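Local coordinates for protein beta-galactosidase BgaB (Bifidobacterium adolescentis, PDB 5VYM) that releases terminal non-reducing galactose from beta-D-galactosides, favouring beta-1,4-linked galacto-oligosaccharides, and is represented here by its trimerisation domain, at residues B[37-42]-B[49-54]. Numbering follows the deposited sequence.
Sequences DWYRAF and ADIVPL
Water 1 bridges the helix to the chain just ahead of the strand: it accepts a hydrogen bond from A49 N at 3.0 Å and donates one to Y39 O. The same water sits 3.2 Å above one face of the Y39 ring, offset toward the rim. That ring is brought toward A49 and I51 by its first torsion, with CG anti to the backbone N (chi1 177°), and its CE2 comes within 3.2 Å of A49 O. Next to it, I51 lies across the tyrosine at roughly a right angle, CD1 reaching CD2 of Y39 at 3.9 Å, while the Y39 hydroxyl makes a weak hydrogen bond with R48. On the buried side, the methyl CB of A49 points at the helix and rests 3.9 Å from CG of F42, approaching that ring obliquely. An alanine in place of Y39 would probably leave the CD1 methyl of I51 without its aromatic partner and R48 without its weak hydroxyl partner. Helix 31-44 here leads by a short connection into strand 50-53, an outer strand of the parallel sheet, as in a beta-alpha-beta crossover from strand 7-11, with which D50 and V52 pair; the second subunit packs on F42 through V221. Between the two segments there is no direct hydrogen bond: the polar link is a water joining two backbone groups, and the rest is largely apolar touching by Y39, F42, A49 and I51.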
loop_
_atom_site.group_PDB
_atom_site.type_symbol
_atom_site.label_atom_id
_atom_site.label_comp_id
_atom_site.label_asym_id
_atom_site.label_seq_id
_atom_site.Cartn_x
_atom_site.Cartn_y
_atom_site.Cartn_z
ATOM N N ASP B 37 -27.941 -3.769 -3.588
ATOM C CA ASP B 37 -28.211 -3.110 -2.315
ATOM C C ASP B 37 -27.458 -1.790 -2.205
ATOM O O ASP B 37 -28.016 -0.784 -1.754
ATOM C CB ASP B 37 -27.848 -4.038 -1.155
ATOM C CG ASP B 37 -28.836 -5.176 -0.988
ATOM O OD1 ASP B 37 -29.828 -5.222 -1.747
ATOM O OD2 ASP B 37 -28.621 -6.025 -0.097
ATOM N N TRP B 38 -26.187 -1.772 -2.617
ATOM C CA TRP B 38 -25.436 -0.522 -2.612
ATOM C C TRP B 38 -25.991 0.469 -3.627
ATOM O O TRP B 38 -25.957 1.681 -3.387
ATOM C CB TRP B 38 -23.956 -0.792 -2.884
ATOM C CG TRP B 38 -23.190 -1.232 -1.671
ATOM C CD1 TRP B 38 -23.006 -2.512 -1.236
ATOM C CD2 TRP B 38 -22.501 -0.388 -0.740
ATOM N NE1 TRP B 38 -22.245 -2.518 -0.092
ATOM C CE2 TRP B 38 -21.923 -1.226 0.234
ATOM C CE3 TRP B 38 -22.320 0.995 -0.635
ATOM C CZ2 TRP B 38 -21.175 -0.727 1.299
ATOM C CZ3 TRP B 38 -21.576 1.488 0.424
ATOM C CH2 TRP B 38 -21.013 0.629 1.376
ATOM N N TYR B 39 -26.503 -0.020 -4.759
ATOM C CA TYR B 39 -27.085 0.879 -5.751
ATOM C C TYR B 39 -28.317 1.578 -5.192
ATOM O O TYR B 39 -28.460 2.801 -5.309
ATOM C CB TYR B 39 -27.433 0.112 -7.028
ATOM C CG TYR B 39 -28.107 0.973 -8.073
ATOM C CD1 TYR B 39 -29.491 1.094 -8.115
ATOM C CD2 TYR B 39 -27.361 1.674 -9.012
ATOM C CE1 TYR B 39 -30.113 1.885 -9.060
ATOM C CE2 TYR B 39 -27.975 2.469 -9.963
ATOM C CZ TYR B 39 -29.351 2.569 -9.983
ATOM O OH TYR B 39 -29.970 3.356 -10.926
ATOM N N ARG B 40 -29.227 0.813 -4.587
ATOM C CA ARG B 40 -30.429 1.410 -4.018
ATOM C C ARG B 40 -30.096 2.308 -2.834
ATOM O O ARG B 40 -30.779 3.315 -2.608
ATOM C CB ARG B 40 -31.417 0.317 -3.609
ATOM C CG ARG B 40 -32.773 0.845 -3.178
ATOM C CD ARG B 40 -33.877 -0.157 -3.477
ATOM N NE ARG B 40 -33.935 -0.496 -4.896
ATOM C CZ ARG B 40 -34.528 0.253 -5.821
ATOM N NH1 ARG B 40 -35.114 1.395 -5.480
ATOM N NH2 ARG B 40 -34.532 -0.135 -7.089
ATOM N N ALA B 41 -29.052 1.970 -2.074
ATOM C CA ALA B 41 -28.648 2.820 -0.957
ATOM C C ALA B 41 -28.171 4.179 -1.451
ATOM O O ALA B 41 -28.557 5.223 -0.909
ATOM C CB ALA B 41 -27.560 2.130 -0.136
ATOM N N PHE B 42 -27.325 4.188 -2.485
ATOM C CA PHE B 42 -26.876 5.455 -3.053
ATOM C C PHE B 42 -28.028 6.204 -3.708
ATOM O O PHE B 42 -28.076 7.439 -3.666
ATOM C CB PHE B 42 -25.751 5.215 -4.059
ATOM C CG PHE B 42 -24.376 5.250 -3.450
ATOM C CD1 PHE B 42 -23.740 6.460 -3.216
ATOM C CD2 PHE B 42 -23.716 4.077 -3.119
ATOM C CE1 PHE B 42 -22.477 6.498 -2.657
ATOM C CE2 PHE B 42 -22.454 4.109 -2.560
ATOM C CZ PHE B 42 -21.834 5.321 -2.328
ATOM N N ALA B 49 -25.414 6.290 -7.784
ATOM C CA ALA B 49 -24.133 5.809 -8.271
ATOM C C ALA B 49 -24.327 4.967 -9.525
ATOM O O ALA B 49 -25.387 4.371 -9.738
ATOM C CB ALA B 49 -23.417 4.984 -7.200
ATOM N N ASP B 50 -23.294 4.932 -10.359
ATOM C CA ASP B 50 -23.280 4.076 -11.534
ATOM C C ASP B 50 -22.733 2.703 -11.173
ATOM O O ASP B 50 -21.952 2.551 -10.230
ATOM C CB ASP B 50 -22.432 4.686 -12.651
ATOM C CG ASP B 50 -22.924 6.051 -13.081
ATOM O OD1 ASP B 50 -24.147 6.294 -13.016
ATOM O OD2 ASP B 50 -22.084 6.881 -13.488
ATOM N N ILE B 51 -23.157 1.696 -11.930
ATOM C CA ILE B 51 -22.592 0.356 -11.839
ATOM C C ILE B 51 -21.676 0.165 -13.038
ATOM O O ILE B 51 -22.129 0.196 -14.189
ATOM C CB ILE B 51 -23.688 -0.718 -11.790
ATOM C CG1 ILE B 51 -24.567 -0.517 -10.554
ATOM C CG2 ILE B 51 -23.065 -2.106 -11.787
ATOM C CD1 ILE B 51 -25.703 -1.506 -10.445
ATOM N N VAL B 52 -20.386 -0.019 -12.774
ATOM C CA VAL B 52 -19.359 -0.081 -13.806
ATOM C C VAL B 52 -18.657 -1.423 -13.690
ATOM O O VAL B 52 -18.303 -1.831 -12.582
ATOM C CB VAL B 52 -18.340 1.068 -13.686
ATOM C CG1 VAL B 52 -17.281 0.959 -14.772
ATOM C CG2 VAL B 52 -19.049 2.411 -13.751
ATOM N N PRO B 53 -18.448 -2.149 -14.789
ATOM C CA PRO B 53 -17.651 -3.378 -14.717
ATOM C C PRO B 53 -16.243 -3.091 -14.218
ATOM O O PRO B 53 -15.660 -2.041 -14.498
ATOM C CB PRO B 53 -17.642 -3.881 -16.165
ATOM C CG PRO B 53 -18.869 -3.294 -16.774
ATOM C CD PRO B 53 -19.049 -1.953 -16.120
ATOM N N LEU B 54 -15.700 -4.054 -13.469
ATOM C CA LEU B 54 -14.385 -3.878 -12.859
ATOM C C LEU B 54 -13.307 -3.641 -13.909
ATOM O O LEU B 54 -12.369 -2.866 -13.683
ATOM C CB LEU B 54 -14.051 -5.099 -12.000
ATOM C CG LEU B 54 -12.685 -5.150 -11.316
ATOM C CD1 LEU B 54 -12.450 -3.900 -10.494
ATOM C CD2 LEU B 54 -12.573 -6.389 -10.442
HETATM O O HOH W 1 -27.442 4.225 -7.094
#